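Local coordinates for amidohydrolase (Xanthomonas campestris pv. campestris, PDB 4DZH), which probably deaminates adenosine-type substrates such as 5'-methylthioadenosine, as a zinc-binding member of the amidohydrolase superfamily, at residues L17-Y22 and D53-F58; P106-V111 and E138-A143; M128-T133 and V422-I427; A233-D238 and Q245-R250. One frame throughout, in Å; residues are numbered along the deposited sequence.

Interaction 1 of 4, residues L17-Y22 and D53-F58; sequences LIEAGY and DARVRF
The carboxylate of Glu-19 lies over one face of the Arg-55 guanidinium, offset toward its rim. Glu-19 CD sits 3.1 Å above the guanidinium plane. The two flat groups are nearly perpendicular, with planes 86° apart. This is a salt bridge, with Glu-19 OE1 2.7 Å from Arg-55 NH2. The second oxygen, Glu-19 OE2, comes 2.8 Å from Arg-55 NE. Because the acid stands over a face, the pair is not the coplanar, edge-on kind with two N-H bonds. Two more flat groups meet within 53-58. The Phe-58 ring carries Arg-57 CG over the centre of one face, and Phe-58 CZ lies over the centre of the Arg-57 guanidinium.

CB of Arg-55 does not point at the strand, but the extended chain from CG to NE brings its end there. Glu-19 CG is anti to the carbonyl carbon (chi1 -56°), and the chain runs straight on toward helix 51-57. The two side chains cross at about a right angle.

Beside the ion pair the contact is apolar. Leu-17 CD1 meets Ala-54 CB at 4.2 Å, a loose touch. Leu-17 and Glu-19 lie two residues apart on strand 16-20, so both face the helix. The strand pairs with 36-41 and 63-66 in a small mixed sheet, and Ala-54 also rests on Leu-49 of strand 44-50.

Helix 51-57 thus packs on one face of this sheet. The buried Glu-19 has its charge met by an arginine from the exposed side of the helix, which probably favours the ionised carboxylate.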
loop_
_atom_site.group_PDB
_atom_site.type_symbol
_atom_site.label_atom_id
_atom_site.label_comp_id
_atom_site.label_asym_id
_atom_site.label_seq_id
_atom_site.Cartn_x
_atom_site.Cartn_y
_atom_site.Cartn_z
ATOM N N LEU A 17 -2.601 -29.359 -14.912
ATOM C CA LEU A 17 -3.911 -28.739 -14.814
ATOM C C LEU A 17 -3.973 -27.978 -13.484
ATOM O O LEU A 17 -3.761 -28.564 -12.421
ATOM C CB LEU A 17 -5.017 -29.807 -14.844
ATOM C CG LEU A 17 -6.426 -29.215 -14.742
ATOM C CD1 LEU A 17 -6.764 -28.487 -16.029
ATOM C CD2 LEU A 17 -7.466 -30.248 -14.412
ATOM N N ILE A 18 -4.258 -26.685 -13.528
ATOM C CA ILE A 18 -4.390 -25.893 -12.298
ATOM C C ILE A 18 -5.856 -25.616 -12.120
ATOM O O ILE A 18 -6.442 -24.934 -12.942
ATOM C CB ILE A 18 -3.628 -24.526 -12.389
ATOM C CG1 ILE A 18 -2.152 -24.768 -12.633
ATOM C CG2 ILE A 18 -3.801 -23.702 -11.097
ATOM C CD1 ILE A 18 -1.400 -23.543 -13.165
ATOM N N GLU A 19 -6.459 -26.145 -11.053
ATOM C CA GLU A 19 -7.861 -25.836 -10.767
ATOM C C GLU A 19 -7.950 -24.761 -9.705
ATOM O O GLU A 19 -7.290 -24.872 -8.677
ATOM C CB GLU A 19 -8.622 -27.078 -10.287
ATOM C CG GLU A 19 -8.571 -28.278 -11.246
ATOM C CD GLU A 19 -9.104 -29.529 -10.573
ATOM O OE1 GLU A 19 -9.314 -29.498 -9.315
ATOM O OE2 GLU A 19 -9.310 -30.537 -11.294
ATOM N N ALA A 20 -8.814 -23.775 -9.932
ATOM C CA ALA A 20 -8.922 -22.665 -8.981
ATOM C C ALA A 20 -10.358 -22.216 -8.714
ATOM O O ALA A 20 -11.252 -22.364 -9.566
ATOM C CB ALA A 20 -8.106 -21.497 -9.474
ATOM N N GLY A 21 -10.556 -21.549 -7.576
ATOM C CA GLY A 21 -11.861 -20.993 -7.287
ATOM C C GLY A 21 -12.317 -19.975 -8.316
ATOM O O GLY A 21 -13.503 -19.864 -8.619
ATOM N N TYR A 22 -11.368 -19.193 -8.823
ATOM C CA TYR A 22 -11.673 -18.097 -9.749
ATOM C C TYR A 22 -10.558 -18.026 -10.750
ATOM O O TYR A 22 -9.372 -18.141 -10.384
ATOM C CB TYR A 22 -11.777 -16.752 -9.014
ATOM C CG TYR A 22 -12.813 -16.799 -7.940
ATOM C CD1 TYR A 22 -14.140 -16.510 -8.228
ATOM C CD2 TYR A 22 -12.468 -17.158 -6.631
ATOM C CE1 TYR A 22 -15.115 -16.572 -7.239
ATOM C CE2 TYR A 22 -13.440 -17.238 -5.629
ATOM C CZ TYR A 22 -14.760 -16.932 -5.940
ATOM O OH TYR A 22 -15.744 -16.992 -4.961
ATOM N N ASP A 53 -15.674 -29.573 -16.796
ATOM C CA ASP A 53 -15.387 -29.844 -18.219
ATOM C C ASP A 53 -13.936 -30.272 -18.411
ATOM O O ASP A 53 -13.613 -31.068 -19.290
ATOM C CB ASP A 53 -15.655 -28.606 -19.087
ATOM C CG ASP A 53 -17.143 -28.297 -19.250
ATOM O OD1 ASP A 53 -17.978 -28.971 -18.606
ATOM O OD2 ASP A 53 -17.474 -27.362 -20.020
ATOM N N ALA A 54 -13.042 -29.708 -17.609
ATOM C CA ALA A 54 -11.624 -30.016 -17.741
ATOM C C ALA A 54 -11.258 -31.401 -17.226
ATOM O O ALA A 54 -10.350 -32.047 -17.762
ATOM C CB ALA A 54 -10.791 -28.963 -17.005
ATOM N N ARG A 55 -11.936 -31.843 -16.171
ATOM C CA ARG A 55 -11.637 -33.147 -15.581
ATOM C C ARG A 55 -12.067 -34.295 -16.493
ATOM O O ARG A 55 -11.556 -35.409 -16.367
ATOM C CB ARG A 55 -12.294 -33.304 -14.213
ATOM C CG ARG A 55 -11.488 -32.668 -13.061
ATOM C CD ARG A 55 -12.338 -32.392 -11.845
ATOM N NE ARG A 55 -11.492 -32.212 -10.662
ATOM C CZ ARG A 55 -11.834 -31.512 -9.588
ATOM N NH1 ARG A 55 -13.003 -30.882 -9.558
ATOM N NH2 ARG A 55 -10.995 -31.412 -8.555
ATOM N N VAL A 56 -13.011 -34.027 -17.393
ATOM C CA VAL A 56 -13.463 -35.081 -18.302
ATOM C C VAL A 56 -12.529 -35.104 -19.491
ATOM O O VAL A 56 -12.233 -36.162 -20.043
ATOM C CB VAL A 56 -14.943 -34.927 -18.770
ATOM C CG1 VAL A 56 -15.912 -34.997 -17.608
ATOM C CG2 VAL A 56 -15.158 -33.666 -19.590
ATOM N N ARG A 57 -12.033 -33.934 -19.861
ATOM C CA ARG A 57 -11.222 -33.784 -21.049
ATOM C C ARG A 57 -9.759 -34.226 -20.881
ATOM O O ARG A 57 -9.180 -34.823 -21.802
ATOM C CB ARG A 57 -11.299 -32.344 -21.575
ATOM C CG ARG A 57 -10.272 -32.058 -22.662
ATOM C CD ARG A 57 -10.564 -30.833 -23.542
ATOM N NE ARG A 57 -9.422 -30.611 -24.417
ATOM C CZ ARG A 57 -9.011 -29.431 -24.882
ATOM N NH1 ARG A 57 -9.663 -28.314 -24.591
ATOM N NH2 ARG A 57 -7.934 -29.378 -25.663
ATOM N N PHE A 58 -9.162 -33.947 -19.723
ATOM C CA PHE A 58 -7.722 -34.136 -19.577
ATOM C C PHE A 58 -7.276 -35.220 -18.614
ATOM O O PHE A 58 -7.920 -35.478 -17.594
ATOM C CB PHE A 58 -7.090 -32.816 -19.093
ATOM C CG PHE A 58 -7.188 -31.716 -20.099
ATOM C CD1 PHE A 58 -6.396 -31.734 -21.228
ATOM C CD2 PHE A 58 -8.080 -30.669 -19.918
ATOM C CE1 PHE A 58 -6.487 -30.734 -22.176
ATOM C CE2 PHE A 58 -8.181 -29.663 -20.846
ATOM C CZ PHE A 58 -7.378 -29.687 -21.985
#

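Interaction 2 of 4, residues P106-V111 and E138-A143; sequences PVEAAV and ENYFFA
Tyr-140 meets Glu-108 of helix 96-111 just after strand 133-139 has delivered Glu-138 and Asn-139. Glu-138 OE1 is hydrogen-bonded to Thr-80 OG1 and Tyr-150 OH. The carbonyl of Asn-139 accepts from ND1 of the zinc ligand His-81 and so probably helps fix that imidazole.

Tyr-140 then turns its ring tip toward the helix. Its OH donates to Glu-108 OE2 at 2.6 Å, a short bond. The hydroxyl comes to that oxygen from above the carboxylate, 46° out of its plane. Seen from the ring, the acid oxygen lies at the edge, near the ring plane. The carboxylate and ring are turned 69° against each other. The two side chains arrive from opposite directions, with Glu-108 extended beyond CG.

Phe-141 follows and puts CD2 over the centre of one face of the Tyr-140 ring, 4.1 Å above it. Phe-116 and Val-117 of helix 114-130 also touch the tyrosine. Phe-142 holds the N-cap position before helix 143-152, and its ring meets that of Trp-170.

The side chain of Tyr-140 is about 4 Å from that of His-81. The contact thus sits at the C-terminal end of a barrel strand, where amidohydrolases of the TIM-barrel fold place their metal site.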
loop_
_atom_site.group_PDB
_atom_site.type_symbol
_atom_site.label_atom_id
_atom_site.label_comp_id
_atom_site.label_asym_id
_atom_site.label_seq_id
_atom_site.Cartn_x
_atom_site.Cartn_y
_atom_site.Cartn_z
ATOM N N PRO A 106 26.992 8.430 -5.215
ATOM C CA PRO A 106 28.250 8.007 -4.577
ATOM C C PRO A 106 28.245 6.558 -4.069
ATOM O O PRO A 106 29.284 5.891 -4.116
ATOM C CB PRO A 106 28.394 8.969 -3.389
ATOM C CG PRO A 106 27.508 10.133 -3.730
ATOM C CD PRO A 106 26.378 9.582 -4.524
ATOM N N VAL A 107 27.109 6.065 -3.585
ATOM C CA VAL A 107 27.070 4.664 -3.198
ATOM C C VAL A 107 27.189 3.760 -4.421
ATOM O O VAL A 107 27.976 2.810 -4.414
ATOM C CB VAL A 107 25.821 4.314 -2.370
ATOM C CG1 VAL A 107 25.727 2.820 -2.183
ATOM C CG2 VAL A 107 25.922 4.973 -1.038
ATOM N N GLU A 108 26.428 4.056 -5.470
ATOM C CA GLU A 108 26.498 3.269 -6.709
ATOM C C GLU A 108 27.917 3.258 -7.277
ATOM O O GLU A 108 28.405 2.217 -7.735
ATOM C CB GLU A 108 25.545 3.813 -7.777
ATOM C CG GLU A 108 24.095 3.417 -7.579
ATOM C CD GLU A 108 23.214 3.822 -8.755
ATOM O OE1 GLU A 108 23.503 4.855 -9.400
ATOM O OE2 GLU A 108 22.235 3.095 -9.045
ATOM N N ALA A 109 28.564 4.419 -7.255
ATOM C CA ALA A 109 29.926 4.548 -7.762
ATOM C C ALA A 109 30.849 3.600 -6.998
ATOM O O ALA A 109 31.772 3.001 -7.571
ATOM C CB ALA A 109 30.403 5.979 -7.613
ATOM N N ALA A 110 30.576 3.445 -5.711
ATOM C CA ALA A 110 31.439 2.659 -4.856
ATOM C C ALA A 110 31.184 1.166 -4.995
ATOM O O ALA A 110 32.086 0.369 -4.799
ATOM C CB ALA A 110 31.279 3.097 -3.407
ATOM N N VAL A 111 29.955 0.783 -5.337
ATOM C CA VAL A 111 29.564 -0.632 -5.280
ATOM C C VAL A 111 29.187 -1.272 -6.610
ATOM O O VAL A 111 29.162 -2.503 -6.699
ATOM C CB VAL A 111 28.368 -0.886 -4.301
ATOM C CG1 VAL A 111 28.683 -0.386 -2.896
ATOM C CG2 VAL A 111 27.048 -0.273 -4.846
ATOM N N GLU A 138 13.633 -4.211 -17.076
ATOM C CA GLU A 138 14.810 -3.876 -16.278
ATOM C C GLU A 138 15.639 -2.753 -16.907
ATOM O O GLU A 138 15.803 -2.667 -18.124
ATOM C CB GLU A 138 15.708 -5.128 -16.189
ATOM C CG GLU A 138 16.857 -4.976 -15.192
ATOM C CD GLU A 138 16.394 -4.662 -13.759
ATOM O OE1 GLU A 138 15.433 -5.294 -13.196
ATOM O OE2 GLU A 138 17.052 -3.808 -13.163
ATOM N N ASN A 139 16.188 -1.886 -16.038
ATOM C CA ASN A 139 16.946 -0.749 -16.548
ATOM C C ASN A 139 18.149 -0.534 -15.623
ATOM O O ASN A 139 18.041 0.167 -14.619
ATOM C CB ASN A 139 15.976 0.452 -16.536
ATOM C CG ASN A 139 16.543 1.702 -17.157
ATOM O OD1 ASN A 139 17.734 1.888 -17.231
ATOM N ND2 ASN A 139 15.645 2.617 -17.568
ATOM N N TYR A 140 19.278 -1.193 -15.910
ATOM C CA TYR A 140 20.446 -1.055 -15.035
ATOM C C TYR A 140 21.764 -1.379 -15.760
ATOM O O TYR A 140 21.775 -1.995 -16.858
ATOM C CB TYR A 140 20.354 -1.895 -13.760
ATOM C CG TYR A 140 21.028 -1.220 -12.548
ATOM C CD1 TYR A 140 20.467 -0.073 -11.955
ATOM C CD2 TYR A 140 22.238 -1.710 -12.027
ATOM C CE1 TYR A 140 21.066 0.523 -10.885
ATOM C CE2 TYR A 140 22.851 -1.097 -10.961
ATOM C CZ TYR A 140 22.262 0.011 -10.386
ATOM O OH TYR A 140 22.859 0.629 -9.298
ATOM N N PHE A 141 22.865 -0.920 -15.137
ATOM C CA PHE A 141 24.213 -1.231 -15.588
ATOM C C PHE A 141 24.419 -2.722 -15.476
ATOM O O PHE A 141 23.753 -3.393 -14.710
ATOM C CB PHE A 141 25.223 -0.467 -14.723
ATOM C CG PHE A 141 25.027 1.036 -14.754
ATOM C CD1 PHE A 141 25.497 1.785 -15.823
ATOM C CD2 PHE A 141 24.388 1.678 -13.712
ATOM C CE1 PHE A 141 25.323 3.159 -15.876
ATOM C CE2 PHE A 141 24.207 3.057 -13.741
ATOM C CZ PHE A 141 24.681 3.788 -14.834
ATOM N N PHE A 142 25.384 -3.237 -16.243
ATOM C CA PHE A 142 25.663 -4.681 -16.204
ATOM C C PHE A 142 24.446 -5.513 -16.595
ATOM O O PHE A 142 24.171 -6.550 -15.989
ATOM C CB PHE A 142 26.314 -5.127 -14.879
ATOM C CG PHE A 142 27.664 -4.502 -14.648
ATOM C CD1 PHE A 142 27.772 -3.228 -14.073
ATOM C CD2 PHE A 142 28.814 -5.145 -15.072
ATOM C CE1 PHE A 142 29.005 -2.639 -13.902
ATOM C CE2 PHE A 142 30.051 -4.560 -14.902
ATOM C CZ PHE A 142 30.151 -3.309 -14.314
ATOM N N ALA A 143 23.787 -5.052 -17.660
ATOM C CA ALA A 143 22.643 -5.761 -18.230
ATOM C C ALA A 143 23.012 -7.175 -18.637
ATOM O O ALA A 143 22.145 -8.050 -18.592
ATOM C CB ALA A 143 22.080 -4.990 -19.437
#

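Interaction 3 of 4, residues M128-T133 and V422-I427; sequences MLRGGT and VQRELI
Arg-424 reaches helix 114-130 through one direct hydrogen bond. Two conformers of Arg-424 exist; what follows holds for one. Its NH1 donates to Arg-130 O at 2.8 Å, with an N-H...acceptor angle of 152°. The bond lies in the carbonyl plane, on a lone pair, and the oxygen is 5° out of the guanidinium plane. Arg-424 bends at chi2 (-80°) and again at chi3, which folds its end back to the carbonyl. The same NH1 also bonds to Val-410 O.

A water accepts from Arg-130 NH1 at 2.7 Å, at the guanidinium edge, and donates to Arg-424 O.

The carbonyl used here lies where the helix ends in a Schellman motif. Thr-133 N bonds to Met-128 O and Gly-132 N to Leu-129 O. The partner segment holds the type I' turn, Val-422 to Glu-425, and second strand of the 418-422/425-426 hairpin.

Among the charges, Arg-424 NH2 stands 4.3 Å over one face of the Arg-130 guanidinium. Arg-130 NE forms a salt bridge with Glu-390 of the second subunit, which probably eases this meeting of like charges.

In the apolar part, Leu-426 CD2 touches Leu-129 CB at 3.7 Å, and Leu-426 CD1 meets Arg-130 CD at 3.8 Å.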
loop_
_atom_site.group_PDB
_atom_site.type_symbol
_atom_site.label_atom_id
_atom_site.label_comp_id
_atom_site.label_asym_id
_atom_site.label_seq_id
_atom_site.Cartn_x
_atom_site.Cartn_y
_atom_site.Cartn_z
ATOM N N MET A 128 10.027 -10.477 -6.028
ATOM C CA MET A 128 9.023 -10.370 -7.086
ATOM C C MET A 128 8.175 -11.616 -7.119
ATOM O O MET A 128 6.968 -11.522 -7.099
ATOM C CB MET A 128 9.651 -10.090 -8.439
ATOM C CG MET A 128 10.213 -8.678 -8.492
ATOM S SD MET A 128 10.797 -8.245 -10.154
ATOM C CE MET A 128 12.163 -9.433 -10.347
ATOM N N LEU A 129 8.816 -12.780 -7.063
ATOM C CA LEU A 129 8.056 -14.049 -7.108
ATOM C C LEU A 129 7.107 -14.179 -5.913
ATOM O O LEU A 129 5.951 -14.554 -6.058
ATOM C CB LEU A 129 8.971 -15.278 -7.156
ATOM C CG LEU A 129 9.772 -15.391 -8.447
ATOM C CD1 LEU A 129 10.884 -16.435 -8.340
ATOM C CD2 LEU A 129 8.812 -15.707 -9.617
ATOM N N ARG A 130 7.592 -13.781 -4.738
ATOM C CA ARG A 130 6.803 -13.915 -3.505
ATOM C C ARG A 130 5.555 -13.006 -3.547
ATOM O O ARG A 130 4.553 -13.238 -2.850
ATOM C CB ARG A 130 7.682 -13.650 -2.284
ATOM C CG ARG A 130 8.564 -14.886 -1.899
ATOM C CD ARG A 130 9.765 -14.507 -1.081
ATOM N NE ARG A 130 9.422 -13.837 0.178
ATOM C CZ ARG A 130 9.297 -14.440 1.359
ATOM N NH1 ARG A 130 9.438 -15.763 1.485
ATOM N NH2 ARG A 130 9.036 -13.698 2.435
ATOM N N GLY A 131 5.616 -11.991 -4.433
ATOM C CA GLY A 131 4.537 -11.053 -4.598
ATOM C C GLY A 131 3.797 -11.157 -5.900
ATOM O O GLY A 131 3.082 -10.228 -6.281
ATOM N N GLY A 132 4.011 -12.262 -6.613
ATOM C CA GLY A 132 3.242 -12.517 -7.830
ATOM C C GLY A 132 3.644 -11.712 -9.061
ATOM O O GLY A 132 2.851 -11.664 -10.030
ATOM N N THR A 133 4.850 -11.155 -9.068
ATOM C CA THR A 133 5.376 -10.513 -10.292
ATOM C C THR A 133 6.217 -11.538 -11.031
ATOM O O THR A 133 7.103 -12.213 -10.424
ATOM C CB THR A 133 6.239 -9.302 -9.938
ATOM O OG1 THR A 133 5.403 -8.275 -9.400
ATOM C CG2 THR A 133 6.970 -8.717 -11.206
ATOM N N VAL A 422 5.882 -22.359 -4.667
ATOM C CA VAL A 422 4.958 -23.453 -4.390
ATOM C C VAL A 422 4.573 -23.380 -2.918
ATOM O O VAL A 422 5.440 -23.625 -2.064
ATOM C CB VAL A 422 5.640 -24.789 -4.668
ATOM C CG1 VAL A 422 4.797 -25.966 -4.121
ATOM C CG2 VAL A 422 5.943 -24.954 -6.201
ATOM N N GLN A 423 3.309 -23.081 -2.635
ATOM C CA GLN A 423 2.808 -22.856 -1.276
ATOM C C GLN A 423 3.741 -21.923 -0.510
ATOM O O GLN A 423 4.238 -22.269 0.594
ATOM C CB GLN A 423 2.601 -24.201 -0.526
ATOM C CG GLN A 423 1.449 -25.066 -1.117
ATOM C CD GLN A 423 1.551 -26.570 -0.762
ATOM O OE1 GLN A 423 2.631 -27.076 -0.400
ATOM N NE2 GLN A 423 0.420 -27.288 -0.878
ATOM N N ARG A 424 3.986 -20.750 -1.103
ATOM C CA ARG A 424 4.848 -19.695 -0.560
ATOM C C ARG A 424 6.315 -20.061 -0.478
ATOM O O ARG A 424 7.115 -19.251 0.012
ATOM C CB ARG A 424 4.373 -19.254 0.828
ATOM C CG ARG A 424 2.953 -18.740 0.872
ATOM C CD ARG A 424 2.838 -17.280 0.404
ATOM N NE ARG A 424 3.709 -16.314 1.080
ATOM C CZ ARG A 424 4.182 -15.234 0.458
ATOM N NH1 ARG A 424 3.841 -15.015 -0.815
ATOM N NH2 ARG A 424 4.978 -14.377 1.098
ATOM N N GLU A 425 6.677 -21.267 -0.920
ATOM C CA GLU A 425 8.088 -21.672 -0.891
ATOM C C GLU A 425 8.762 -21.372 -2.233
ATOM O O GLU A 425 8.273 -21.817 -3.275
ATOM C CB GLU A 425 8.257 -23.160 -0.494
ATOM C CG GLU A 425 9.752 -23.543 -0.274
ATOM C CD GLU A 425 9.977 -24.992 0.193
ATOM O OE1 GLU A 425 8.972 -25.710 0.404
ATOM O OE2 GLU A 425 11.162 -25.401 0.339
ATOM N N LEU A 426 9.918 -20.706 -2.214
ATOM C CA LEU A 426 10.681 -20.448 -3.432
ATOM C C LEU A 426 11.488 -21.677 -3.846
ATOM O O LEU A 426 12.224 -22.235 -3.043
ATOM C CB LEU A 426 11.637 -19.277 -3.228
ATOM C CG LEU A 426 11.040 -17.869 -3.301
ATOM C CD1 LEU A 426 12.128 -16.939 -2.875
ATOM C CD2 LEU A 426 10.589 -17.603 -4.757
ATOM N N ILE A 427 11.376 -22.058 -5.111
ATOM C CA ILE A 427 12.100 -23.197 -5.679
ATOM C C ILE A 427 13.482 -22.804 -6.145
ATOM O O ILE A 427 13.673 -21.796 -6.849
ATOM C CB ILE A 427 11.310 -23.761 -6.865
ATOM C CG1 ILE A 427 9.897 -24.169 -6.421
ATOM C CG2 ILE A 427 12.019 -24.975 -7.465
ATOM C CD1 ILE A 427 9.861 -25.035 -5.145
HETATM O O HOH W 1 9.433 -17.868 -0.166
#

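Interaction 4 of 4, residues A233-D238 and Q245-R250; sequences AQEVAD and QRPLAR
Val-236 and Pro-247 make the apolar part of this contact. Pro-247 CD lies 3.8 Å from Val-236 CA and 4.1 Å from Val-236 CG2, so the proline ring sits close against the backbone of helix 233-243. The valine side chain crosses the ring at about a right angle. Its other branch, CG1, is anti to the backbone N (chi1 173°) and meets Arg-246 instead. Val-236 CG1 is 4.1 Å from Arg-246 CG and 4.0 Å from Arg-246 NH1.

Glu-235 supplies a polar atom against carbon. Glu-235 OE2 rests 3.7 Å from Pro-247 CG. This is van der Waals contact with a carbon; the polar bonds of the carboxylate go to His-230 N (OE2) and Glu-231 N (OE1). Glu-231 binds a third zinc in a structure of this protein, though not in this chain, and the bond to its backbone N probably helps to position it.

No hydrogen bond joins the two segments. Arg-246, at the N-cap position of helix 247-254, turns its charge to Glu-273 in a salt bridge.

Pro-247 starts the second helix and packs against the first. The Glu-235 carboxylate and the NE of Arg-246 find their partners elsewhere in the chain, and the helices meet here by van der Waals contact, mostly through carbon.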
loop_
_atom_site.group_PDB
_atom_site.type_symbol
_atom_site.label_atom_id
_atom_site.label_comp_id
_atom_site.label_asym_id
_atom_site.label_seq_id
_atom_site.Cartn_x
_atom_site.Cartn_y
_atom_site.Cartn_z
ATOM N N ALA A 233 9.151 18.539 -13.114
ATOM C CA ALA A 233 9.090 19.933 -13.532
ATOM C C ALA A 233 10.464 20.457 -13.927
ATOM O O ALA A 233 10.582 21.161 -14.949
ATOM C CB ALA A 233 8.488 20.802 -12.415
ATOM N N GLN A 234 11.483 20.153 -13.121
ATOM C CA GLN A 234 12.817 20.725 -13.356
ATOM C C GLN A 234 13.421 20.191 -14.656
ATOM O O GLN A 234 14.122 20.922 -15.357
ATOM C CB GLN A 234 13.760 20.522 -12.156
ATOM C CG GLN A 234 15.132 21.240 -12.285
ATOM C CD GLN A 234 15.028 22.780 -12.318
ATOM O OE1 GLN A 234 14.651 23.415 -11.325
ATOM N NE2 GLN A 234 15.355 23.378 -13.471
ATOM N N GLU A 235 13.152 18.921 -14.983
ATOM C CA GLU A 235 13.541 18.334 -16.276
ATOM C C GLU A 235 12.939 19.092 -17.477
ATOM O O GLU A 235 13.631 19.400 -18.472
ATOM C CB GLU A 235 13.119 16.851 -16.347
ATOM C CG GLU A 235 13.262 16.270 -17.758
ATOM C CD GLU A 235 12.565 14.916 -17.951
ATOM O OE1 GLU A 235 12.301 14.243 -16.938
ATOM O OE2 GLU A 235 12.299 14.531 -19.111
ATOM N N VAL A 236 11.643 19.368 -17.401
ATOM C CA VAL A 236 10.992 20.113 -18.466
ATOM C C VAL A 236 11.581 21.530 -18.583
ATOM O O VAL A 236 11.896 22.003 -19.691
ATOM C CB VAL A 236 9.477 20.154 -18.281
ATOM C CG1 VAL A 236 8.850 21.104 -19.336
ATOM C CG2 VAL A 236 8.899 18.748 -18.391
ATOM N N ALA A 237 11.804 22.190 -17.454
ATOM C CA ALA A 237 12.322 23.569 -17.493
ATOM C C ALA A 237 13.774 23.613 -18.000
ATOM O O ALA A 237 14.146 24.488 -18.829
ATOM C CB ALA A 237 12.221 24.195 -16.114
ATOM N N ASP A 238 14.601 22.681 -17.515
ATOM C CA ASP A 238 16.002 22.653 -17.920
ATOM C C ASP A 238 16.084 22.419 -19.436
ATOM O O ASP A 238 16.983 22.939 -20.128
ATOM C CB ASP A 238 16.775 21.534 -17.207
ATOM C CG ASP A 238 17.116 21.863 -15.755
ATOM O OD1 ASP A 238 17.035 23.048 -15.344
ATOM O OD2 ASP A 238 17.483 20.900 -15.019
ATOM N N GLN A 245 12.813 23.846 -26.079
ATOM C CA GLN A 245 11.732 22.904 -26.375
ATOM C C GLN A 245 11.463 22.011 -25.141
ATOM O O GLN A 245 12.408 21.663 -24.447
ATOM C CB GLN A 245 12.267 21.921 -27.419
ATOM C CG GLN A 245 11.685 22.069 -28.782
ATOM C CD GLN A 245 12.255 21.082 -29.767
ATOM O OE1 GLN A 245 13.392 20.587 -29.632
ATOM N NE2 GLN A 245 11.460 20.777 -30.782
ATOM N N ARG A 246 10.216 21.614 -24.903
ATOM C CA ARG A 246 9.919 20.566 -23.911
ATOM C C ARG A 246 10.618 19.275 -24.358
ATOM O O ARG A 246 10.857 19.077 -25.550
ATOM C CB ARG A 246 8.412 20.291 -23.798
ATOM C CG ARG A 246 7.543 21.396 -23.213
ATOM C CD ARG A 246 6.057 21.134 -23.526
ATOM N NE ARG A 246 5.478 19.951 -22.850
ATOM C CZ ARG A 246 5.047 19.958 -21.596
ATOM N NH1 ARG A 246 5.184 21.080 -20.886
ATOM N NH2 ARG A 246 4.488 18.852 -21.045
ATOM N N PRO A 247 10.916 18.350 -23.412
ATOM C CA PRO A 247 11.651 17.153 -23.848
ATOM C C PRO A 247 10.879 16.314 -24.875
ATOM O O PRO A 247 11.502 15.821 -25.804
ATOM C CB PRO A 247 11.863 16.360 -22.536
ATOM C CG PRO A 247 11.880 17.393 -21.485
ATOM C CD PRO A 247 10.905 18.492 -21.946
ATOM N N LEU A 248 9.566 16.156 -24.723
ATOM C CA LEU A 248 8.833 15.357 -25.704
ATOM C C LEU A 248 8.934 15.973 -27.112
ATOM O O LEU A 248 9.023 15.249 -28.104
ATOM C CB LEU A 248 7.385 15.122 -25.254
ATOM C CG LEU A 248 7.180 13.848 -24.419
ATOM C CD1 LEU A 248 5.810 13.903 -23.768
ATOM C CD2 LEU A 248 7.397 12.616 -25.337
ATOM N N ALA A 249 8.943 17.303 -27.193
ATOM C CA ALA A 249 9.122 17.985 -28.482
ATOM C C ALA A 249 10.489 17.682 -29.103
ATOM O O ALA A 249 10.600 17.394 -30.310
ATOM C CB ALA A 249 8.921 19.493 -28.311
ATOM N N ARG A 250 11.539 17.757 -28.285
ATOM C CA ARG A 250 12.880 17.376 -28.731
ATOM C C ARG A 250 12.995 15.903 -29.145
ATOM O O ARG A 250 13.589 15.586 -30.169
ATOM C CB ARG A 250 13.928 17.706 -27.675
ATOM C CG ARG A 250 15.273 17.013 -27.879
ATOM C CD ARG A 250 16.276 17.425 -26.789
ATOM N NE ARG A 250 17.544 16.742 -26.970
ATOM C CZ ARG A 250 18.087 15.938 -26.066
ATOM N NH1 ARG A 250 17.458 15.752 -24.915
ATOM N NH2 ARG A 250 19.251 15.313 -26.317
#

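Interactions 1, 2 and 4 follow one another along the chain. Interaction 3 begins between the two segments of interaction 2 and ends far downstream, so it spans interaction 4. Interaction 1 belongs to the small mixed sheet, on the opposite side of the chain's centre from interactions 2 and 4; its centre is about 53 Å from that of interaction 4. Interactions 2 and 3 are neighbours, with nearest atoms about 6 Å apart. Helix 114-130 links helix 96-111 to strand 133-139, and both contacts reach the same sheet. Interactions 2 and 4, centres about 26 Å apart, both lie near the zinc site. Interaction 3 alone touches the second subunit.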